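Local coordinates for protein pleckstrin homology domain-containing family M member 2 (Homo sapiens, PDB 3CXB) that interacts with the Salmonella effector SifA, with which this PH domain forms a complex, and probably links it to kinesin, at residues L6-G11 with K21-V26; G30-Y35 with L45-G50; G55-A60 with E91-L96. All coordinates share one frame; numbering follows the deposited sequence.

Interaction 1: L6-G11 with K21-V26; sequences LHYKAG and KTCFVV
Tyr-8 meets Cys-23 because chi1 of 71° places Tyr-8 CG, and 76° places Cys-23 SG, between the backbone N and the carbonyl carbon. This swings the Tyr-8 ring across to the neighbouring strand, where CD2 and CE2 present their edge to Cys-23 CB, with CD2 3.4 Å from it. The Cys-23 sulfur lies obliquely beside the same ring, 4.9 Å from SG to the centroid, so a small, polarisable side chain fits next to a large buried aromatic. Lys-21 runs alongside Tyr-8, its extended chain carrying the ammonium away while CD passes the phenol OH.

On the same buried face, Leu-6 CD2 approaches Val-25 CG2, and Trp-92 of the C-terminal helix covers both residues. The other face carries His-7 and Thr-22, whose methyl CG2 lies 3.5 Å from His-7 CD2; two polar residues suit this exposed surface.

The backbones are joined by a reciprocal pair, Leu-6 N to Cys-23 O at 3.0 Å and Cys-23 N to Leu-6 O at 2.8 Å, then by Tyr-8 N to Lys-21 O. A weak bond from Lys-21 N to Tyr-8 O closes the loop end. Strands 2-8 and 21-28 form the first antiparallel hairpin of the PH-domain sheet.

Interaction 2: G30-Y35 with L45-G50; sequences GILYQY and LSVNMG
Leu-32 and Val-47 sit opposite each other in the antiparallel beta hairpin of strands 31-35 and 45-48, the third and fourth strands of the PH-domain sheet. Backbone hydrogen bonds set the register. Leu-32 and Val-47 form a hydrogen-bonded pair whose two bonds lie in the carbonyl planes; Leu-32 N to Val-47 O, 3.0 Å, is almost straight at 174°. Gln-34 and Leu-45 form the second such pair, with Gln-34 N 2.7 Å from Leu-45 O and a longer return bond.

Apolar contacts gather on the face turned to the core. Leu-32 and Val-47 lie side by side, and Val-47 CG2 comes within 3.4 Å of Leu-32 CB. Met-49, just past the strand, crosses Leu-32 at a slant and brings SD 3.8 Å from Leu-32 CB; its flexible thioether bends at chi2 (67°) to turn back over the leucine. Branched and long apolar chains suit this position, since Leu-96 of the C-terminal helix packs on both Leu-32 and Met-49.

Mixed polar and apolar contacts mark the rest. Gln-34 shares the core-facing side, and its OE1 rests against Leu-45 CB, while NE2 is hydrogen-bonded elsewhere; a buried amide thus has its donor end satisfied. On the other face Ile-31 and Tyr-33 meet Ser-46 and Asn-48, a mixture fitting a surface nearer solvent. Ser-46 OG lies beside both larger residues, 4.0 Å from Ile-31 CG2 and 4.2 Å from Tyr-33 CD2. Within its own strand, Ile-31 turns CG2 anti to the backbone N, and that methyl lies 3.4 Å above one face of the Tyr-33 ring, offset toward its rim.

Interaction 3: G55-A60 with E91-L96; sequences GGCRRA and EWMQHL
Met-93 reaches from the helix across to strand 54-59 and meets the main chain of Arg-58, while Cys-57 points from the strand toward the helix and meets Leu-96. Met-93 leaves the helix with CG anti to its own backbone N (chi1 -158°), then bends at both chi2 and chi3. The folded thioether lays SD against the strand's main chain, 3.8 Å from Arg-58 C; the modelled place of its terminal methyl, too close to Cys-57 CB, is doubtful. A long, unbranched and pliable side chain suits this place, since it can reach across the 8.8 Å between the segment axes.

Three residues, nearly one turn, further on, Leu-96 points toward the strand and offers CB to Cys-57 SG at 3.6 Å. The compact cysteine thus lies beside Leu-96; Met-49 and Cys-97 also pack against it.

Arg-59 approaches along the flank. Its aliphatic part passes Met-93, with CG 4.3 Å from SD, and its guanidinium forms a salt bridge with Glu-86 near the start of the helix, adding a polar tie at the margin of the apolar contact.

No hydrogen bond joins the two segments; they meet through side-chain packing, the strand running nearly antiparallel to the helix at 161°. A C-terminal helix packed over one open end of the seven-stranded antiparallel barrel-like sheet is typical of the PH-domain fold.

In the fold
From the N terminus, interaction 1 closes the first hairpin, pairing strand 2-8 with strand 21-28 across a connecting loop. The chain turns directly into strand 31-35, which pairs with 21-28 through Val-26 O to Tyr-33 N and Phe-24 N to Tyr-35 O. Interaction 2 then closes the next long loop by adding strand 45-48. Interaction 3 spans the longest interval, including strands 68-73 and 79-82, and brings the C-terminal helix back to strand 54-59. The three closures follow in series; none nests or crosses. Yet the helix unites them spatially: Trp-92 packs on Leu-6 and Val-25, while Leu-96 meets Leu-32 and Met-49.

Interaction 1: L6-G11 with K21-V26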
loop_
_atom_site.group_PDB
_atom_site.type_symbol
_atom_site.label_atom_id
_atom_site.label_comp_id
_atom_site.label_asym_id
_atom_site.label_seq_id
_atom_site.Cartn_x
_atom_site.Cartn_y
_atom_site.Cartn_z
ATOM N N LEU B 6 8.024 0.664 2.667
ATOM C CA LEU B 6 7.326 1.769 2.016
ATOM C C LEU B 6 6.868 2.751 3.083
ATOM O O LEU B 6 7.220 2.616 4.253
ATOM C CB LEU B 6 6.100 1.255 1.237
ATOM C CG LEU B 6 6.244 0.522 -0.114
ATOM C CD1 LEU B 6 7.060 -0.757 -0.011
ATOM C CD2 LEU B 6 4.869 0.156 -0.594
ATOM N N HIS B 7 6.096 3.749 2.673
ATOM C CA HIS B 7 5.552 4.735 3.602
ATOM C C HIS B 7 4.045 4.722 3.361
ATOM O O HIS B 7 3.584 4.169 2.362
ATOM C CB HIS B 7 6.115 6.133 3.315
ATOM C CG HIS B 7 7.597 6.242 3.500
ATOM N ND1 HIS B 7 8.284 7.427 3.339
ATOM C CD2 HIS B 7 8.529 5.310 3.812
ATOM C CE1 HIS B 7 9.574 7.219 3.539
ATOM N NE2 HIS B 7 9.750 5.942 3.827
ATOM N N TYR B 8 3.271 5.306 4.264
ATOM C CA TYR B 8 1.837 5.330 4.058
ATOM C C TYR B 8 1.195 6.462 4.831
ATOM O O TYR B 8 1.485 6.666 6.003
ATOM C CB TYR B 8 1.220 3.977 4.445
ATOM C CG TYR B 8 1.188 3.661 5.926
ATOM C CD1 TYR B 8 0.135 4.096 6.729
ATOM C CD2 TYR B 8 2.209 2.924 6.529
ATOM C CE1 TYR B 8 0.096 3.809 8.097
ATOM C CE2 TYR B 8 2.181 2.630 7.903
ATOM C CZ TYR B 8 1.121 3.078 8.676
ATOM O OH TYR B 8 1.077 2.813 10.026
ATOM N N LYS B 9 0.336 7.217 4.158
ATOM C CA LYS B 9 -0.346 8.332 4.793
ATOM C C LYS B 9 -1.385 7.800 5.758
ATOM O O LYS B 9 -1.641 8.400 6.799
ATOM C CB LYS B 9 -1.017 9.212 3.736
ATOM C CG LYS B 9 -1.824 10.374 4.296
ATOM C CD LYS B 9 -2.235 11.328 3.176
ATOM C CE LYS B 9 -3.147 12.447 3.663
ATOM N NZ LYS B 9 -4.410 11.914 4.245
ATOM N N ALA B 10 -1.968 6.658 5.405
ATOM C CA ALA B 10 -2.999 6.021 6.216
ATOM C C ALA B 10 -2.689 6.098 7.706
ATOM O O ALA B 10 -1.549 6.354 8.109
ATOM C CB ALA B 10 -3.179 4.560 5.784
ATOM N N GLY B 11 -3.718 5.882 8.520
ATOM C CA GLY B 11 -3.554 5.937 9.960
ATOM C C GLY B 11 -2.962 7.255 10.421
ATOM O O GLY B 11 -1.998 7.277 11.188
ATOM N N LYS B 21 4.074 7.706 7.927
ATOM C CA LYS B 21 4.845 6.760 8.723
ATOM C C LYS B 21 5.346 5.646 7.806
ATOM O O LYS B 21 4.693 5.304 6.820
ATOM C CB LYS B 21 3.967 6.179 9.833
ATOM C CG LYS B 21 4.721 5.337 10.856
ATOM C CD LYS B 21 3.841 5.025 12.067
ATOM C CE LYS B 21 4.614 4.318 13.169
ATOM N NZ LYS B 21 3.735 4.010 14.341
ATOM N N THR B 22 6.512 5.096 8.113
ATOM C CA THR B 22 7.071 4.021 7.305
ATOM C C THR B 22 6.383 2.710 7.678
ATOM O O THR B 22 5.741 2.614 8.731
ATOM C CB THR B 22 8.590 3.868 7.549
ATOM O OG1 THR B 22 8.822 3.531 8.923
ATOM C CG2 THR B 22 9.322 5.166 7.202
ATOM N N CYS B 23 6.521 1.708 6.816
ATOM C CA CYS B 23 5.923 0.405 7.055
ATOM C C CYS B 23 6.665 -0.655 6.244
ATOM O O CYS B 23 7.503 -0.335 5.396
ATOM C CB CYS B 23 4.442 0.409 6.644
ATOM S SG CYS B 23 4.107 0.319 4.826
ATOM N N PHE B 24 6.354 -1.917 6.517
ATOM C CA PHE B 24 6.970 -3.017 5.795
ATOM C C PHE B 24 5.877 -3.790 5.072
ATOM O O PHE B 24 4.873 -4.194 5.678
ATOM C CB PHE B 24 7.703 -3.940 6.744
ATOM C CG PHE B 24 8.286 -5.133 6.070
ATOM C CD1 PHE B 24 7.892 -6.405 6.429
ATOM C CD2 PHE B 24 9.208 -4.984 5.048
ATOM C CE1 PHE B 24 8.412 -7.519 5.786
ATOM C CE2 PHE B 24 9.732 -6.089 4.402
ATOM C CZ PHE B 24 9.326 -7.362 4.772
ATOM N N VAL B 25 6.069 -4.021 3.779
ATOM C CA VAL B 25 5.038 -4.694 3.015
ATOM C C VAL B 25 5.435 -5.996 2.357
ATOM O O VAL B 25 6.530 -6.137 1.841
ATOM C CB VAL B 25 4.468 -3.732 1.957
ATOM C CG1 VAL B 25 3.523 -4.471 1.033
ATOM C CG2 VAL B 25 3.750 -2.582 2.649
ATOM N N VAL B 26 4.512 -6.947 2.377
ATOM C CA VAL B 26 4.748 -8.256 1.790
ATOM C C VAL B 26 3.518 -8.664 0.984
ATOM O O VAL B 26 2.401 -8.561 1.477
ATOM C CB VAL B 26 4.976 -9.330 2.901
ATOM C CG1 VAL B 26 5.152 -10.713 2.297
ATOM C CG2 VAL B 26 6.184 -8.970 3.728
#

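Interaction 2: G30-Y35 with L45-G50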
loop_
_atom_site.group_PDB
_atom_site.type_symbol
_atom_site.label_atom_id
_atom_site.label_comp_id
_atom_site.label_asym_id
_atom_site.label_seq_id
_atom_site.Cartn_x
_atom_site.Cartn_y
_atom_site.Cartn_z
ATOM N N GLY B 30 -1.612 -14.274 -3.065
ATOM C CA GLY B 30 -2.396 -13.206 -3.635
ATOM C C GLY B 30 -2.805 -12.270 -2.524
ATOM O O GLY B 30 -3.678 -11.425 -2.701
ATOM N N ILE B 31 -2.168 -12.427 -1.367
ATOM C CA ILE B 31 -2.484 -11.610 -0.207
ATOM C C ILE B 31 -1.418 -10.555 0.109
ATOM O O ILE B 31 -0.218 -10.761 -0.074
ATOM C CB ILE B 31 -2.751 -12.522 0.997
ATOM C CG1 ILE B 31 -3.933 -13.444 0.644
ATOM C CG2 ILE B 31 -2.972 -11.685 2.258
ATOM C CD1 ILE B 31 -4.382 -14.385 1.734
ATOM N N LEU B 32 -1.864 -9.396 0.552
ATOM C CA LEU B 32 -0.940 -8.327 0.861
ATOM C C LEU B 32 -0.976 -8.034 2.341
ATOM O O LEU B 32 -2.041 -7.752 2.909
ATOM C CB LEU B 32 -1.323 -7.051 0.101
ATOM C CG LEU B 32 -0.506 -5.796 0.422
ATOM C CD1 LEU B 32 0.851 -5.882 -0.256
ATOM C CD2 LEU B 32 -1.223 -4.577 -0.080
ATOM N N TYR B 33 0.189 -8.087 2.969
ATOM C CA TYR B 33 0.260 -7.810 4.390
ATOM C C TYR B 33 1.051 -6.543 4.631
ATOM O O TYR B 33 2.014 -6.259 3.925
ATOM C CB TYR B 33 0.939 -8.962 5.115
ATOM C CG TYR B 33 0.474 -10.331 4.690
ATOM C CD1 TYR B 33 0.853 -10.862 3.470
ATOM C CD2 TYR B 33 -0.306 -11.109 5.530
ATOM C CE1 TYR B 33 0.475 -12.146 3.096
ATOM C CE2 TYR B 33 -0.693 -12.389 5.168
ATOM C CZ TYR B 33 -0.294 -12.899 3.950
ATOM O OH TYR B 33 -0.654 -14.164 3.560
ATOM N N GLN B 34 0.642 -5.777 5.623
ATOM C CA GLN B 34 1.362 -4.565 5.964
ATOM C C GLN B 34 1.709 -4.573 7.450
ATOM O O GLN B 34 0.839 -4.769 8.298
ATOM C CB GLN B 34 0.521 -3.336 5.666
ATOM C CG GLN B 34 1.096 -2.094 6.321
ATOM C CD GLN B 34 0.214 -0.884 6.160
ATOM O OE1 GLN B 34 -0.998 -0.980 6.283
ATOM N NE2 GLN B 34 0.817 0.264 5.905
ATOM N N TYR B 35 2.973 -4.354 7.776
ATOM C CA TYR B 35 3.379 -4.318 9.177
ATOM C C TYR B 35 3.974 -2.934 9.409
ATOM O O TYR B 35 4.417 -2.283 8.454
ATOM C CB TYR B 35 4.442 -5.374 9.440
ATOM C CG TYR B 35 4.064 -6.759 9.011
ATOM C CD1 TYR B 35 3.267 -7.569 9.821
ATOM C CD2 TYR B 35 4.466 -7.255 7.776
ATOM C CE1 TYR B 35 2.877 -8.840 9.406
ATOM C CE2 TYR B 35 4.078 -8.532 7.348
ATOM C CZ TYR B 35 3.283 -9.313 8.170
ATOM O OH TYR B 35 2.867 -10.551 7.759
ATOM N N LEU B 45 -2.318 -4.378 8.699
ATOM C CA LEU B 45 -3.381 -4.539 7.718
ATOM C C LEU B 45 -3.121 -5.711 6.798
ATOM O O LEU B 45 -1.997 -5.953 6.374
ATOM C CB LEU B 45 -3.529 -3.293 6.861
ATOM C CG LEU B 45 -4.342 -3.505 5.575
ATOM C CD1 LEU B 45 -5.773 -3.813 5.925
ATOM C CD2 LEU B 45 -4.284 -2.257 4.708
ATOM N N SER B 46 -4.181 -6.425 6.466
ATOM C CA SER B 46 -4.077 -7.570 5.596
ATOM C C SER B 46 -5.206 -7.496 4.576
ATOM O O SER B 46 -6.371 -7.417 4.953
ATOM C CB SER B 46 -4.192 -8.835 6.435
ATOM O OG SER B 46 -4.324 -9.982 5.617
ATOM N N VAL B 47 -4.868 -7.514 3.290
ATOM C CA VAL B 47 -5.891 -7.426 2.253
ATOM C C VAL B 47 -5.843 -8.547 1.250
ATOM O O VAL B 47 -4.789 -8.892 0.736
ATOM C CB VAL B 47 -5.785 -6.122 1.457
ATOM C CG1 VAL B 47 -6.242 -4.956 2.296
ATOM C CG2 VAL B 47 -4.368 -5.917 1.030
ATOM N N ASN B 48 -7.003 -9.112 0.964
ATOM C CA ASN B 48 -7.069 -10.176 -0.006
ATOM C C ASN B 48 -7.205 -9.554 -1.390
ATOM O O ASN B 48 -8.304 -9.197 -1.829
ATOM C CB ASN B 48 -8.262 -11.089 0.277
ATOM C CG ASN B 48 -8.361 -12.239 -0.708
ATOM O OD1 ASN B 48 -9.350 -12.970 -0.725
ATOM N ND2 ASN B 48 -7.330 -12.408 -1.535
ATOM N N MET B 49 -6.067 -9.388 -2.051
ATOM C CA MET B 49 -6.020 -8.857 -3.406
ATOM C C MET B 49 -6.759 -9.879 -4.284
ATOM O O MET B 49 -6.647 -11.102 -4.083
ATOM C CB MET B 49 -4.568 -8.759 -3.850
ATOM C CG MET B 49 -4.039 -7.374 -4.044
ATOM S SD MET B 49 -3.895 -6.374 -2.581
ATOM C CE MET B 49 -3.903 -4.806 -3.389
ATOM N N GLY B 50 -7.512 -9.399 -5.259
ATOM C CA GLY B 50 -8.246 -10.339 -6.088
ATOM C C GLY B 50 -9.608 -10.632 -5.491
ATOM O O GLY B 50 -10.484 -11.171 -6.165
#

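Interaction 3: G55-A60 with E91-L96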
loop_
_atom_site.group_PDB
_atom_site.type_symbol
_atom_site.label_atom_id
_atom_site.label_comp_id
_atom_site.label_asym_id
_atom_site.label_seq_id
_atom_site.Cartn_x
_atom_site.Cartn_y
_atom_site.Cartn_z
ATOM N N GLY B 55 -10.744 -2.986 -4.410
ATOM C CA GLY B 55 -11.432 -2.341 -5.500
ATOM C C GLY B 55 -10.502 -1.974 -6.626
ATOM O O GLY B 55 -10.969 -1.521 -7.664
ATOM N N GLY B 56 -9.195 -2.172 -6.437
ATOM C CA GLY B 56 -8.239 -1.837 -7.483
ATOM C C GLY B 56 -7.014 -1.110 -6.958
ATOM O O GLY B 56 -6.827 -1.002 -5.744
ATOM N N CYS B 57 -6.169 -0.631 -7.870
ATOM C CA CYS B 57 -4.951 0.108 -7.522
ATOM C C CYS B 57 -4.718 1.176 -8.578
ATOM O O CYS B 57 -4.973 0.946 -9.756
ATOM C CB CYS B 57 -3.706 -0.797 -7.544
ATOM S SG CYS B 57 -3.627 -2.177 -6.396
ATOM N N ARG B 58 -4.197 2.325 -8.179
ATOM C CA ARG B 58 -3.910 3.359 -9.152
ATOM C C ARG B 58 -2.773 4.254 -8.665
ATOM O O ARG B 58 -2.458 4.287 -7.485
ATOM C CB ARG B 58 -5.166 4.195 -9.416
ATOM C CG ARG B 58 -5.667 4.969 -8.214
ATOM C CD ARG B 58 -7.009 5.627 -8.503
ATOM N NE ARG B 58 -7.030 7.032 -8.102
ATOM C CZ ARG B 58 -6.605 8.040 -8.859
ATOM N NH1 ARG B 58 -6.117 7.817 -10.078
ATOM N NH2 ARG B 58 -6.680 9.279 -8.397
ATOM N N ARG B 59 -2.136 4.960 -9.583
ATOM C CA ARG B 59 -1.091 5.884 -9.203
ATOM C C ARG B 59 -1.873 7.067 -8.637
ATOM O O ARG B 59 -2.948 7.394 -9.141
ATOM C CB ARG B 59 -0.281 6.307 -10.432
ATOM C CG ARG B 59 0.853 5.358 -10.819
ATOM C CD ARG B 59 1.155 5.525 -12.289
ATOM N NE ARG B 59 2.571 5.708 -12.590
ATOM C CZ ARG B 59 3.347 4.772 -13.114
ATOM N NH1 ARG B 59 4.626 5.025 -13.361
ATOM N NH2 ARG B 59 2.841 3.577 -13.388
ATOM N N ALA B 60 -1.351 7.702 -7.596
ATOM C CA ALA B 60 -2.049 8.822 -6.983
ATOM C C ALA B 60 -1.578 10.181 -7.471
ATOM O O ALA B 60 -0.621 10.289 -8.236
ATOM C CB ALA B 60 -1.916 8.748 -5.476
ATOM N N GLU B 91 6.980 -1.080 -9.963
ATOM C CA GLU B 91 7.131 -2.509 -9.735
ATOM C C GLU B 91 6.010 -2.995 -8.832
ATOM O O GLU B 91 5.417 -4.050 -9.058
ATOM C CB GLU B 91 8.478 -2.810 -9.100
ATOM C CG GLU B 91 8.881 -4.251 -9.294
ATOM C CD GLU B 91 10.259 -4.544 -8.769
ATOM O OE1 GLU B 91 10.716 -5.694 -8.954
ATOM O OE2 GLU B 91 10.875 -3.630 -8.174
ATOM N N TRP B 92 5.715 -2.204 -7.810
ATOM C CA TRP B 92 4.655 -2.556 -6.895
ATOM C C TRP B 92 3.341 -2.528 -7.639
ATOM O O TRP B 92 2.538 -3.467 -7.558
ATOM C CB TRP B 92 4.596 -1.569 -5.730
ATOM C CG TRP B 92 5.454 -1.972 -4.566
ATOM C CD1 TRP B 92 6.549 -1.309 -4.069
ATOM C CD2 TRP B 92 5.258 -3.106 -3.726
ATOM N NE1 TRP B 92 7.037 -1.961 -2.966
ATOM C CE2 TRP B 92 6.263 -3.070 -2.734
ATOM C CE3 TRP B 92 4.328 -4.150 -3.713
ATOM C CZ2 TRP B 92 6.363 -4.039 -1.736
ATOM C CZ3 TRP B 92 4.427 -5.112 -2.726
ATOM C CH2 TRP B 92 5.439 -5.051 -1.748
ATOM N N MET B 93 3.134 -1.439 -8.372
ATOM C CA MET B 93 1.908 -1.245 -9.120
ATOM C C MET B 93 1.604 -2.447 -9.990
ATOM O O MET B 93 0.496 -2.980 -9.965
ATOM C CB MET B 93 2.013 0.008 -9.986
ATOM C CG MET B 93 0.676 0.599 -10.387
ATOM S SD MET B 93 -0.107 1.556 -9.079
ATOM C CE MET B 93 -0.888 0.347 -8.104
ATOM N N GLN B 94 2.596 -2.886 -10.747
ATOM C CA GLN B 94 2.404 -4.010 -11.651
ATOM C C GLN B 94 2.050 -5.301 -10.923
ATOM O O GLN B 94 1.221 -6.075 -11.396
ATOM C CB GLN B 94 3.666 -4.200 -12.482
ATOM C CG GLN B 94 3.628 -5.341 -13.476
ATOM C CD GLN B 94 4.954 -5.483 -14.197
ATOM O OE1 GLN B 94 5.376 -4.577 -14.917
ATOM N NE2 GLN B 94 5.627 -6.617 -13.996
ATOM N N HIS B 95 2.681 -5.533 -9.776
ATOM C CA HIS B 95 2.401 -6.743 -9.013
ATOM C C HIS B 95 1.002 -6.685 -8.412
ATOM O O HIS B 95 0.209 -7.594 -8.584
ATOM C CB HIS B 95 3.441 -6.953 -7.892
ATOM C CG HIS B 95 4.753 -7.510 -8.367
ATOM N ND1 HIS B 95 4.844 -8.639 -9.156
ATOM C CD2 HIS B 95 6.026 -7.107 -8.138
ATOM C CE1 HIS B 95 6.116 -8.905 -9.395
ATOM N NE2 HIS B 95 6.853 -7.991 -8.789
ATOM N N LEU B 96 0.706 -5.601 -7.718
ATOM C CA LEU B 96 -0.592 -5.440 -7.087
ATOM C C LEU B 96 -1.774 -5.499 -8.052
ATOM O O LEU B 96 -2.792 -6.113 -7.755
ATOM C CB LEU B 96 -0.620 -4.120 -6.325
ATOM C CG LEU B 96 0.350 -4.067 -5.147
ATOM C CD1 LEU B 96 0.421 -2.665 -4.579
ATOM C CD2 LEU B 96 -0.116 -5.066 -4.099
#